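Local coordinates for glucokinase (Enterococcus faecalis, PDB 2QM1), which probably catalyses the ATP-dependent phosphorylation of glucose, as a zinc-containing member of the ROK family of sugar kinases, at residues G185-V190 against F248-A253; V167-V172 against C179-R184; R198-L203 against L240-R245; R282-F287 against T299-A304. All blocks are in the same frame, centred on the assembly; numbering follows the deposited sequence. Where two conformers were deposited one is given.

Contact 1: G185-V190 against F248-A253; sequences GCLETV and FYLGLA. With ZN (zinc ion), chain J.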
loop_
_atom_site.group_PDB
_atom_site.type_symbol
_atom_site.label_atom_id
_atom_site.label_comp_id
_atom_site.label_asym_id
_atom_site.label_seq_id
_atom_site.Cartn_x
_atom_site.Cartn_y
_atom_site.Cartn_z
ATOM N N GLY B 185 6.795 -12.785 13.860
ATOM C CA GLY B 185 7.294 -12.883 12.469
ATOM C C GLY B 185 7.268 -11.597 11.664
ATOM O O GLY B 185 7.318 -11.624 10.425
ATOM N N CYS B 186 7.176 -10.472 12.375
ATOM C CA CYS B 186 7.361 -9.183 11.807
ATOM C C CYS B 186 8.714 -9.045 11.111
ATOM O O CYS B 186 9.715 -9.594 11.570
ATOM C CB CYS B 186 7.223 -8.099 12.888
ATOM S SG CYS B 186 5.564 -8.104 13.625
ATOM N N LEU B 187 8.737 -8.286 10.014
ATOM C CA LEU B 187 10.000 -7.889 9.376
ATOM C C LEU B 187 11.037 -7.330 10.362
ATOM O O LEU B 187 12.246 -7.601 10.270
ATOM C CB LEU B 187 9.739 -6.920 8.203
ATOM C CG LEU B 187 10.896 -6.440 7.342
ATOM C CD1 LEU B 187 11.657 -7.618 6.675
ATOM C CD2 LEU B 187 10.377 -5.410 6.310
ATOM N N GLU B 188 10.569 -6.541 11.302
ATOM C CA GLU B 188 11.460 -5.967 12.301
ATOM C C GLU B 188 12.248 -6.960 13.156
ATOM O O GLU B 188 13.395 -6.651 13.564
ATOM C CB GLU B 188 10.678 -5.057 13.237
ATOM C CG GLU B 188 11.547 -4.245 14.122
ATOM C CD GLU B 188 10.737 -3.373 15.022
ATOM O OE1 GLU B 188 10.505 -2.197 14.659
ATOM O OE2 GLU B 188 10.292 -3.889 16.065
ATOM N N THR B 189 11.648 -8.119 13.453
ATOM C CA THR B 189 12.338 -9.194 14.212
ATOM C C THR B 189 13.545 -9.792 13.458
ATOM O O THR B 189 14.403 -10.479 14.013
ATOM C CB THR B 189 11.343 -10.399 14.627
ATOM O OG1 THR B 189 10.929 -11.103 13.460
ATOM C CG2 THR B 189 10.095 -9.905 15.345
ATOM N N VAL B 190 13.612 -9.570 12.161
ATOM C CA VAL B 190 14.667 -10.256 11.400
ATOM C C VAL B 190 15.624 -9.273 10.696
ATOM O O VAL B 190 16.648 -9.680 10.105
ATOM C CB VAL B 190 14.054 -11.381 10.445
ATOM C CG1 VAL B 190 13.347 -12.495 11.274
ATOM C CG2 VAL B 190 13.042 -10.809 9.556
ATOM N N PHE B 248 16.268 -12.314 2.024
ATOM C CA PHE B 248 15.044 -13.111 1.710
ATOM C C PHE B 248 13.806 -12.390 2.279
ATOM O O PHE B 248 12.853 -12.059 1.562
ATOM C CB PHE B 248 15.184 -14.566 2.233
ATOM C CG PHE B 248 13.925 -15.394 2.113
ATOM C CD1 PHE B 248 13.666 -16.125 0.956
ATOM C CD2 PHE B 248 12.977 -15.401 3.150
ATOM C CE1 PHE B 248 12.499 -16.858 0.837
ATOM C CE2 PHE B 248 11.817 -16.109 3.039
ATOM C CZ PHE B 248 11.576 -16.857 1.865
ATOM N N TYR B 249 13.850 -12.104 3.567
ATOM C CA TYR B 249 12.690 -11.529 4.247
ATOM C C TYR B 249 12.466 -10.092 3.796
ATOM O O TYR B 249 11.338 -9.691 3.613
ATOM C CB TYR B 249 12.891 -11.540 5.768
ATOM C CG TYR B 249 12.797 -12.916 6.419
ATOM C CD1 TYR B 249 11.675 -13.719 6.241
ATOM C CD2 TYR B 249 13.829 -13.392 7.229
ATOM C CE1 TYR B 249 11.573 -14.984 6.852
ATOM C CE2 TYR B 249 13.735 -14.658 7.862
ATOM C CZ TYR B 249 12.603 -15.431 7.666
ATOM O OH TYR B 249 12.507 -16.665 8.264
ATOM N N LEU B 250 13.543 -9.316 3.654
ATOM C CA LEU B 250 13.394 -7.974 3.094
ATOM C C LEU B 250 12.898 -8.061 1.683
ATOM O O LEU B 250 12.114 -7.228 1.298
ATOM C CB LEU B 250 14.684 -7.148 3.135
ATOM C CG LEU B 250 15.160 -6.699 4.522
ATOM C CD1 LEU B 250 16.677 -6.637 4.492
ATOM C CD2 LEU B 250 14.559 -5.325 4.853
ATOM N N GLY B 251 13.372 -9.048 0.905
ATOM C CA GLY B 251 12.846 -9.235 -0.448
ATOM C C GLY B 251 11.352 -9.613 -0.517
ATOM O O GLY B 251 10.636 -9.154 -1.404
ATOM N N LEU B 252 10.883 -10.458 0.391
ATOM C CA LEU B 252 9.479 -10.824 0.432
ATOM C C LEU B 252 8.624 -9.623 0.770
ATOM O O LEU B 252 7.610 -9.392 0.146
ATOM C CB LEU B 252 9.224 -11.912 1.470
ATOM C CG LEU B 252 7.815 -12.461 1.703
ATOM C CD1 LEU B 252 7.181 -13.073 0.478
ATOM C CD2 LEU B 252 8.000 -13.532 2.813
ATOM N N ALA B 253 9.046 -8.881 1.779
ATOM C CA ALA B 253 8.241 -7.794 2.284
ATOM C C ALA B 253 8.265 -6.669 1.270
ATOM O O ALA B 253 7.233 -6.169 0.953
ATOM C CB ALA B 253 8.760 -7.345 3.657
HETATM ZN ZN ZN J . 5.592 -6.383 15.035
#

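Contact 2: V167-V172 against C179-R184; sequences VGHVTV and CTCGKR. With ZN (zinc ion), chain J.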
loop_
_atom_site.group_PDB
_atom_site.type_symbol
_atom_site.label_atom_id
_atom_site.label_comp_id
_atom_site.label_asym_id
_atom_site.label_seq_id
_atom_site.Cartn_x
_atom_site.Cartn_y
_atom_site.Cartn_z
ATOM N N VAL B 167 5.916 -0.791 7.749
ATOM C CA VAL B 167 6.343 -2.096 7.132
ATOM C C VAL B 167 7.204 -3.004 8.021
ATOM O O VAL B 167 7.480 -4.153 7.676
ATOM C CB VAL B 167 7.032 -1.855 5.793
ATOM C CG1 VAL B 167 6.075 -1.033 4.863
ATOM C CG2 VAL B 167 8.336 -1.103 6.008
ATOM N N GLY B 168 7.668 -2.473 9.141
ATOM C CA GLY B 168 8.465 -3.226 10.089
ATOM C C GLY B 168 7.606 -4.282 10.727
ATOM O O GLY B 168 8.092 -5.302 11.205
ATOM N N HIS B 169 6.306 -4.052 10.689
ATOM C CA HIS B 169 5.382 -4.981 11.254
ATOM C C HIS B 169 4.539 -5.779 10.243
ATOM O O HIS B 169 3.568 -6.375 10.602
ATOM C CB HIS B 169 4.577 -4.232 12.317
ATOM C CG HIS B 169 5.461 -3.614 13.335
ATOM N ND1 HIS B 169 6.116 -4.366 14.291
ATOM C CD2 HIS B 169 5.919 -2.346 13.469
ATOM C CE1 HIS B 169 6.887 -3.570 15.015
ATOM N NE2 HIS B 169 6.784 -2.345 14.539
ATOM N N VAL B 170 4.956 -5.811 8.975
ATOM C CA VAL B 170 4.485 -6.811 8.000
ATOM C C VAL B 170 4.961 -8.204 8.463
ATOM O O VAL B 170 6.112 -8.363 8.870
ATOM C CB VAL B 170 5.035 -6.435 6.592
ATOM C CG1 VAL B 170 5.061 -7.599 5.653
ATOM C CG2 VAL B 170 4.208 -5.295 6.019
ATOM N N THR B 171 4.049 -9.175 8.500
ATOM C CA THR B 171 4.393 -10.555 8.865
ATOM C C THR B 171 5.120 -11.200 7.679
ATOM O O THR B 171 4.558 -11.368 6.623
ATOM C CB THR B 171 3.130 -11.402 9.232
ATOM O OG1 THR B 171 2.466 -10.818 10.358
ATOM C CG2 THR B 171 3.512 -12.913 9.520
ATOM N N VAL B 172 6.397 -11.485 7.849
ATOM C CA VAL B 172 7.134 -12.222 6.842
ATOM C C VAL B 172 7.184 -13.719 7.177
ATOM O O VAL B 172 7.556 -14.531 6.354
ATOM C CB VAL B 172 8.575 -11.630 6.669
ATOM C CG1 VAL B 172 8.530 -10.230 6.074
ATOM C CG2 VAL B 172 9.330 -11.611 7.988
ATOM N N CYS B 179 7.418 -10.412 18.332
ATOM C CA CYS B 179 7.715 -9.022 18.116
ATOM C C CYS B 179 7.154 -8.248 19.296
ATOM O O CYS B 179 6.185 -8.676 19.912
ATOM C CB CYS B 179 7.041 -8.529 16.843
ATOM S SG CYS B 179 7.530 -6.840 16.406
ATOM N N THR B 180 7.711 -7.089 19.586
ATOM C CA THR B 180 7.138 -6.278 20.679
ATOM C C THR B 180 5.748 -5.746 20.339
ATOM O O THR B 180 4.962 -5.391 21.234
ATOM C CB THR B 180 8.051 -5.105 21.101
ATOM O OG1 THR B 180 8.466 -4.381 19.945
ATOM C CG2 THR B 180 9.308 -5.626 21.838
ATOM N N CYS B 181 5.413 -5.706 19.057
ATOM C CA CYS B 181 4.091 -5.195 18.703
ATOM C C CYS B 181 3.044 -6.175 19.233
ATOM O O CYS B 181 1.916 -5.801 19.464
ATOM C CB CYS B 181 3.956 -4.912 17.189
ATOM S SG CYS B 181 3.778 -6.446 16.233
ATOM N N GLY B 182 3.429 -7.421 19.484
ATOM C CA GLY B 182 2.493 -8.382 20.029
ATOM C C GLY B 182 1.986 -9.448 19.091
ATOM O O GLY B 182 1.012 -10.122 19.400
ATOM N N LYS B 183 2.624 -9.607 17.939
ATOM C CA LYS B 183 2.420 -10.807 17.156
ATOM C C LYS B 183 3.777 -11.414 16.852
ATOM O O LYS B 183 4.774 -10.956 17.363
ATOM C CB LYS B 183 1.642 -10.497 15.868
ATOM C CG LYS B 183 2.266 -9.497 14.894
ATOM C CD LYS B 183 1.171 -8.900 13.971
ATOM C CE LYS B 183 1.749 -7.892 12.968
ATOM N NZ LYS B 183 2.724 -8.469 12.006
ATOM N N ARG B 184 3.834 -12.378 15.956
ATOM C CA ARG B 184 5.120 -12.942 15.589
ATOM C C ARG B 184 5.493 -12.755 14.126
ATOM O O ARG B 184 4.623 -12.528 13.254
ATOM C CB ARG B 184 5.214 -14.404 16.030
ATOM C CG ARG B 184 4.824 -15.459 15.025
ATOM C CD ARG B 184 4.784 -16.850 15.721
ATOM N NE ARG B 184 3.752 -16.954 16.755
ATOM C CZ ARG B 184 3.846 -17.671 17.873
ATOM N NH1 ARG B 184 2.822 -17.692 18.730
ATOM N NH2 ARG B 184 4.961 -18.344 18.154
HETATM ZN ZN ZN J . 5.592 -6.383 15.035
HETATM O O HOH W 1 2.177 -12.486 12.591
#

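Contact 3: R198-L203 against L240-R245; sequences RVARHL and LMVVDR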
loop_
_atom_site.group_PDB
_atom_site.type_symbol
_atom_site.label_atom_id
_atom_site.label_comp_id
_atom_site.label_asym_id
_atom_site.label_seq_id
_atom_site.Cartn_x
_atom_site.Cartn_y
_atom_site.Cartn_z
ATOM N N ARG B 198 19.669 -11.664 15.997
ATOM C CA ARG B 198 18.788 -12.757 16.366
ATOM C C ARG B 198 18.747 -13.810 15.256
ATOM O O ARG B 198 18.789 -14.989 15.532
ATOM C CB ARG B 198 17.395 -12.236 16.701
ATOM C CG ARG B 198 16.491 -13.210 17.410
ATOM C CD ARG B 198 15.400 -12.408 18.149
ATOM N NE ARG B 198 15.027 -11.267 17.334
ATOM C CZ ARG B 198 14.934 -9.996 17.735
ATOM N NH1 ARG B 198 15.128 -9.620 19.000
ATOM N NH2 ARG B 198 14.605 -9.090 16.831
ATOM N N VAL B 199 18.715 -13.398 13.997
ATOM C CA VAL B 199 18.680 -14.376 12.905
ATOM C C VAL B 199 19.999 -15.155 12.933
ATOM O O VAL B 199 20.047 -16.338 12.612
ATOM C CB VAL B 199 18.523 -13.682 11.522
ATOM C CG1 VAL B 199 19.003 -14.581 10.392
ATOM C CG2 VAL B 199 17.051 -13.218 11.287
ATOM N N ALA B 200 21.089 -14.460 13.257
ATOM C CA ALA B 200 22.387 -15.121 13.252
ATOM C C ALA B 200 22.501 -16.092 14.461
ATOM O O ALA B 200 22.993 -17.213 14.306
ATOM C CB ALA B 200 23.528 -14.072 13.209
ATOM N N ARG B 201 22.011 -15.645 15.626
ATOM C CA ARG B 201 21.936 -16.447 16.877
ATOM C C ARG B 201 21.223 -17.767 16.696
ATOM O O ARG B 201 21.454 -18.712 17.448
ATOM C CB ARG B 201 21.209 -15.673 17.996
ATOM C CG ARG B 201 22.120 -15.135 19.029
ATOM C CD ARG B 201 21.503 -13.971 19.772
ATOM N NE ARG B 201 22.528 -13.222 20.454
ATOM C CZ ARG B 201 22.302 -12.230 21.301
ATOM N NH1 ARG B 201 21.062 -11.857 21.601
ATOM N NH2 ARG B 201 23.326 -11.626 21.864
ATOM N N HIS B 202 20.343 -17.823 15.703
ATOM C CA HIS B 202 19.529 -19.000 15.496
ATOM C C HIS B 202 19.904 -19.860 14.321
ATOM O O HIS B 202 19.589 -21.022 14.316
ATOM C CB HIS B 202 18.050 -18.632 15.586
ATOM C CG HIS B 202 17.647 -18.246 16.980
ATOM N ND1 HIS B 202 17.366 -19.180 17.957
ATOM C CD2 HIS B 202 17.537 -17.036 17.574
ATOM C CE1 HIS B 202 17.077 -18.562 19.085
ATOM N NE2 HIS B 202 17.177 -17.260 18.880
ATOM N N LEU B 203 20.642 -19.298 13.372
ATOM C CA LEU B 203 21.204 -20.040 12.261
ATOM C C LEU B 203 22.545 -20.679 12.601
ATOM O O LEU B 203 23.072 -21.488 11.835
ATOM C CB LEU B 203 21.414 -19.102 11.082
ATOM C CG LEU B 203 20.268 -18.682 10.189
ATOM C CD1 LEU B 203 20.840 -17.770 9.130
ATOM C CD2 LEU B 203 19.762 -19.900 9.517
ATOM N N LEU B 240 27.408 -14.993 5.183
ATOM C CA LEU B 240 26.725 -15.068 3.889
ATOM C C LEU B 240 25.388 -15.799 4.025
ATOM O O LEU B 240 24.443 -15.514 3.282
ATOM C CB LEU B 240 27.615 -15.777 2.843
ATOM C CG LEU B 240 28.789 -14.961 2.290
ATOM C CD1 LEU B 240 29.852 -15.841 1.610
ATOM C CD2 LEU B 240 28.230 -13.865 1.352
HETATM N N MSE B 241 25.344 -16.760 4.945
HETATM C CA MSE B 241 24.122 -17.477 5.287
HETATM C C MSE B 241 23.130 -16.531 5.983
HETATM O O MSE B 241 21.938 -16.562 5.654
HETATM C CB MSE B 241 24.452 -18.684 6.169
HETATM C CG MSE B 241 23.323 -19.701 6.364
HETATM SE SE MSE B 241 23.755 -21.111 7.680
HETATM C CE MSE B 241 24.668 -22.255 6.405
ATOM N N VAL B 242 23.635 -15.688 6.900
ATOM C CA VAL B 242 22.804 -14.711 7.665
ATOM C C VAL B 242 22.240 -13.599 6.792
ATOM O O VAL B 242 21.035 -13.395 6.770
ATOM C CB VAL B 242 23.563 -14.086 8.880
ATOM C CG1 VAL B 242 22.644 -13.152 9.689
ATOM C CG2 VAL B 242 24.150 -15.182 9.776
ATOM N N VAL B 243 23.117 -12.888 6.077
ATOM C CA VAL B 243 22.717 -11.939 5.022
ATOM C C VAL B 243 21.652 -12.512 4.063
ATOM O O VAL B 243 20.654 -11.885 3.831
ATOM C CB VAL B 243 23.958 -11.441 4.215
ATOM C CG1 VAL B 243 23.570 -10.827 2.918
ATOM C CG2 VAL B 243 24.789 -10.459 5.021
ATOM N N ASP B 244 21.892 -13.696 3.528
ATOM C CA ASP B 244 20.953 -14.448 2.679
ATOM C C ASP B 244 19.561 -14.613 3.291
ATOM O O ASP B 244 18.537 -14.357 2.654
ATOM C CB ASP B 244 21.542 -15.826 2.451
ATOM C CG ASP B 244 21.539 -16.228 1.021
ATOM O OD1 ASP B 244 20.494 -16.058 0.348
ATOM O OD2 ASP B 244 22.602 -16.725 0.558
ATOM N N ARG B 245 19.529 -15.027 4.551
ATOM C CA ARG B 245 18.276 -15.148 5.243
ATOM C C ARG B 245 17.626 -13.773 5.408
ATOM O O ARG B 245 16.420 -13.627 5.209
ATOM C CB ARG B 245 18.491 -15.806 6.611
ATOM C CG ARG B 245 17.204 -16.006 7.400
ATOM C CD ARG B 245 16.166 -16.856 6.586
ATOM N NE ARG B 245 16.118 -18.196 7.149
ATOM C CZ ARG B 245 16.732 -19.245 6.655
ATOM N NH1 ARG B 245 16.651 -20.398 7.296
ATOM N NH2 ARG B 245 17.413 -19.145 5.528
#

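Contact 4: R282-F287 against T299-A304; sequences RVEKYF and TKIKLA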
loop_
_atom_site.group_PDB
_atom_site.type_symbol
_atom_site.label_atom_id
_atom_site.label_comp_id
_atom_site.label_asym_id
_atom_site.label_seq_id
_atom_site.Cartn_x
_atom_site.Cartn_y
_atom_site.Cartn_z
ATOM N N ARG B 282 21.272 -7.941 -2.624
ATOM C CA ARG B 282 20.679 -9.157 -2.126
ATOM C C ARG B 282 19.210 -8.899 -1.882
ATOM O O ARG B 282 18.374 -9.777 -2.083
ATOM C CB ARG B 282 21.479 -9.679 -0.927
ATOM C CG ARG B 282 22.691 -10.504 -1.417
ATOM C CD ARG B 282 24.001 -10.268 -0.704
ATOM N NE ARG B 282 25.055 -9.923 -1.679
ATOM C CZ ARG B 282 25.823 -10.797 -2.325
ATOM N NH1 ARG B 282 26.741 -10.382 -3.200
ATOM N NH2 ARG B 282 25.678 -12.096 -2.106
ATOM N N VAL B 283 18.885 -7.666 -1.517
ATOM C CA VAL B 283 17.486 -7.321 -1.389
ATOM C C VAL B 283 16.825 -7.412 -2.765
ATOM O O VAL B 283 15.775 -8.109 -2.931
ATOM C CB VAL B 283 17.225 -6.006 -0.648
ATOM C CG1 VAL B 283 15.709 -5.772 -0.620
ATOM C CG2 VAL B 283 17.753 -6.147 0.773
ATOM N N GLU B 284 17.444 -6.733 -3.742
ATOM C CA GLU B 284 16.929 -6.684 -5.121
ATOM C C GLU B 284 16.748 -8.106 -5.682
ATOM O O GLU B 284 15.726 -8.419 -6.311
ATOM C CB GLU B 284 17.872 -5.871 -6.026
ATOM C CG GLU B 284 17.402 -5.818 -7.460
ATOM C CD GLU B 284 18.459 -5.325 -8.401
ATOM O OE1 GLU B 284 19.217 -6.192 -8.940
ATOM O OE2 GLU B 284 18.495 -4.084 -8.625
ATOM N N LYS B 285 17.707 -8.968 -5.404
ATOM C CA LYS B 285 17.647 -10.354 -5.879
ATOM C C LYS B 285 16.384 -11.143 -5.409
ATOM O O LYS B 285 15.741 -11.839 -6.189
ATOM C CB LYS B 285 18.911 -11.093 -5.485
ATOM C CG LYS B 285 18.758 -12.597 -5.739
ATOM C CD LYS B 285 19.757 -13.521 -5.054
ATOM C CE LYS B 285 19.493 -14.912 -5.631
ATOM N NZ LYS B 285 20.481 -15.993 -5.314
ATOM N N TYR B 286 16.037 -11.026 -4.138
ATOM C CA TYR B 286 14.829 -11.651 -3.641
ATOM C C TYR B 286 13.538 -10.901 -4.002
ATOM O O TYR B 286 12.528 -11.517 -4.254
ATOM C CB TYR B 286 14.941 -11.920 -2.134
ATOM C CG TYR B 286 15.911 -13.052 -1.794
ATOM C CD1 TYR B 286 15.567 -14.359 -2.061
ATOM C CD2 TYR B 286 17.152 -12.801 -1.206
ATOM C CE1 TYR B 286 16.413 -15.419 -1.762
ATOM C CE2 TYR B 286 18.030 -13.863 -0.894
ATOM C CZ TYR B 286 17.629 -15.173 -1.179
ATOM O OH TYR B 286 18.434 -16.273 -0.922
ATOM N N PHE B 287 13.577 -9.575 -3.968
ATOM C CA PHE B 287 12.513 -8.751 -4.550
ATOM C C PHE B 287 12.112 -9.252 -5.960
ATOM O O PHE B 287 10.952 -9.349 -6.268
ATOM C CB PHE B 287 12.984 -7.300 -4.678
ATOM C CG PHE B 287 11.956 -6.396 -5.296
ATOM C CD1 PHE B 287 10.937 -5.837 -4.505
ATOM C CD2 PHE B 287 12.012 -6.083 -6.647
ATOM C CE1 PHE B 287 9.978 -4.966 -5.058
ATOM C CE2 PHE B 287 11.029 -5.220 -7.224
ATOM C CZ PHE B 287 10.023 -4.682 -6.425
ATOM N N THR B 299 9.622 -1.387 -10.821
ATOM C CA THR B 299 9.999 -0.919 -9.478
ATOM C C THR B 299 11.478 -1.189 -9.175
ATOM O O THR B 299 11.979 -2.298 -9.402
ATOM C CB THR B 299 9.077 -1.476 -8.372
ATOM O OG1 THR B 299 7.696 -1.035 -8.589
ATOM C CG2 THR B 299 9.570 -0.982 -6.973
ATOM N N LYS B 300 12.193 -0.133 -8.751
ATOM C CA LYS B 300 13.647 -0.264 -8.536
ATOM C C LYS B 300 14.007 -0.309 -7.064
ATOM O O LYS B 300 13.388 0.402 -6.257
ATOM C CB LYS B 300 14.395 0.880 -9.221
ATOM C CG LYS B 300 14.169 0.877 -10.757
ATOM C CD LYS B 300 14.800 2.090 -11.431
ATOM C CE LYS B 300 13.844 3.288 -11.422
ATOM N NZ LYS B 300 13.970 3.946 -12.761
ATOM N N ILE B 301 14.986 -1.145 -6.719
ATOM C CA ILE B 301 15.487 -1.215 -5.322
ATOM C C ILE B 301 16.719 -0.278 -5.169
ATOM O O ILE B 301 17.758 -0.490 -5.788
ATOM C CB ILE B 301 15.805 -2.664 -4.865
ATOM C CG1 ILE B 301 14.564 -3.593 -4.952
ATOM C CG2 ILE B 301 16.360 -2.683 -3.429
ATOM C CD1 ILE B 301 13.179 -2.949 -4.355
ATOM N N LYS B 302 16.566 0.754 -4.343
ATOM C CA LYS B 302 17.567 1.815 -4.195
ATOM C C LYS B 302 18.085 1.913 -2.751
ATOM O O LYS B 302 17.422 1.431 -1.816
ATOM C CB LYS B 302 16.967 3.163 -4.648
ATOM C CG LYS B 302 16.430 3.172 -6.085
ATOM C CD LYS B 302 16.281 4.626 -6.533
ATOM C CE LYS B 302 15.834 4.705 -8.004
ATOM N NZ LYS B 302 15.419 6.119 -8.381
ATOM N N LEU B 303 19.288 2.497 -2.587
ATOM C CA LEU B 303 19.814 2.905 -1.285
ATOM C C LEU B 303 19.480 4.373 -0.993
ATOM O O LEU B 303 19.366 5.188 -1.925
ATOM C CB LEU B 303 21.307 2.751 -1.260
ATOM C CG LEU B 303 21.909 1.362 -1.278
ATOM C CD1 LEU B 303 23.387 1.546 -1.631
ATOM C CD2 LEU B 303 21.723 0.684 0.082
ATOM N N ALA B 304 19.293 4.719 0.280
ATOM C CA ALA B 304 19.007 6.130 0.642
ATOM C C ALA B 304 20.244 6.955 0.296
ATOM O O ALA B 304 21.367 6.454 0.455
ATOM C CB ALA B 304 18.757 6.242 2.114
HETATM O O HOH W 2 16.272 -2.411 -8.706
#

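Contact 1: G185-V190 against F248-A253
Leu187, the residue after a zinc ligand, and Val190 pack on helix 237-261: Cys186 SG binds the zinc ion at 2.2 Å and thereby ties this junction to the ROK zinc site, which His169, Cys179 and Cys181 complete. The two methyls of Leu187 lie along one side of the helix. With CG anti to the backbone N (chi1 -176°), its side chain reaches across so that CD2 meets Ala253 CB at 3.7 Å, while CD1 rests on the helix backbone at Tyr249 O and near Leu250 CD2, the latter 4.1 Å from it. Ala253 and Tyr249, one turn apart on the same helix, thus lodge the two leucine methyls. Val190 takes the neighbouring position and stands at about a right angle to Tyr249, its CG2 methyl 3.6 Å from Tyr249 CD2 in an oblique approach to the ring. One face of that ring carries Phe248 CD2, offset toward the rim. The second subunit packs against the same stretch of helix, its Pro174 on Phe248 and its Thr171 on Leu252. Within 185-190 the backbone bends from the metal ligand into the short helix, and Thr189 OG1 donates to Cys186 O, in the carbonyl plane, at 2.7 Å.

Contact 2: V167-V172 against C179-R184
His169, Cys179 and Cys181 meet at the zinc ion, and metal coordination carries much of the contact. His169 ND1 binds at 2.2 Å and Cys181 SG at the same length, whereas the bond from Cys179 SG is 2.4 Å; Cys186 SG is the fourth ligand. The Cys179 sulfur lies at the edge of the imidazole, near its plane, and Cys181 SG approaches the ring obliquely. Different first torsions bring both cysteine sulfurs to one metal: in Cys179 SG is anti to the backbone N (chi1 -173°), in Cys181 it stands between N and the carbonyl carbon (chi1 75°). The Cys179-Gly182 type I turn carries both, and Cys181 N points almost straight at Cys179 SG in a long N-H to sulfur bond of 3.6 Å, which would be expected to draw some charge from the thiolate. This His-Cys3 site, with a Cys-X-Cys pair on a turn, is the zinc-binding motif characteristic of ROK kinases. Hydrogen bonding supplies the rest. Lys183, bent at its last torsion, sends NZ to His169 O at 2.7 Å, tilted 33° from the carbonyl plane, and to Thr171 OG1 at 2.9 Å. The ammonium therefore binds the backbone carbonyl of a first-shell ligand, a second-shell role. A water joins Thr171 OG1 to Arg184 O, donating to the carbonyl, and the second subunit sets Thr291 against Lys183.

Contact 3: R198-L203 against L240-R245
Ala200 and Val242 bring helices 193-203 and 237-261 together where the backbones come nearest, and apolar packing dominates. Ala200 CB sits against both valine methyls, with Val242 CG2 at 3.7 Å. Val199 CG1 lies 4.0 Å from Val242 CG1, the two side chains sliding past each other in opposite directions. The short axes approach to 9.5 Å with 125° between their directions, the steep crossing of two helices packed in the helical part of this ROK fold. Leu203 makes the largest contribution: its CD1 methyl reaches over the opposing backbone, 3.8 Å from Met241 O, and rests near the CG of that selenomethionine. A second kind of contact is made by Arg245. Its aliphatic CG lies 3.8 Å from Val199 CG1, and bends at the second and third torsions (chi2 57°) then carry the guanidinium back beside Leu203. There CD2 covers one face of the planar group, toward its rim, with Leu203 CD2 to Arg245 NH1 at 3.9 Å. Arg245 also adjoins a bound glycerol, probably from the crystallisation liquor. Such chemistry is consistent with an interface held mainly by apolar packing, to which the arginine gives its hydrocarbon stem and one face of its guanidinium.

Contact 4: R282-F287 against T299-A304
Ile301 lays its CD1 methyl squarely over the ring of Phe287, 3.7 Å from the centroid and only 13° off the ring normal, a CH-pi contact over the centre of one face. Phe287 holds CG anti to its backbone N (chi1 179°), which directs the ring toward the strand. CG1 of the isoleucine follows the same face inward and reaches the helix backbone, 3.9 Å from Glu284 CA. Its other branch, CG2, faces Val283 CG1 at 4.2 Å, so the branched side chain touches Val283, Glu284 and Phe287, which line one side of the helix. At the far end of the ring, Phe287 CZ touches Thr299 CG2 at 3.8 Å, the two side chains crossing at about a right angle. Helix 277-289 here covers strand 300-303, the outermost strand, within this chain, of a mixed five-stranded sheet in one lobe of the actin-like ATPase fold of ROK kinases; the short axes run nearly antiparallel, 8.6 Å at closest approach. Ile301 also rests on Val266 and Ile268 of the neighbouring strand. A water makes the polar link, donating to Glu284 OE2 at 2.8 Å and accepting from Ile301 N at 2.7 Å. That carboxylate has its stronger partner in Arg280, a salt bridge, and Arg280 also binds Ile301 O.

Overall arrangement
Contacts 1, 3 and 4 are buried and mostly apolar, whereas contact 2 is only partly buried and relies on metal and hydrogen bonds, as it lies in largely irregular loops. Helix 237-261 serves both contact 1 and contact 3, at different turns, and Asp244 of contact 3 probably hydrogen-bonds to Tyr286 of the helix in contact 4. Contacts 1 and 2 share the zinc ion and touch directly through backbone pairs such as Gly185 with Val172; both also meet the second subunit, which contact 3 does not. Contact 4 alone joins a helix to a sheet, and only it and contact 2 include water bridges.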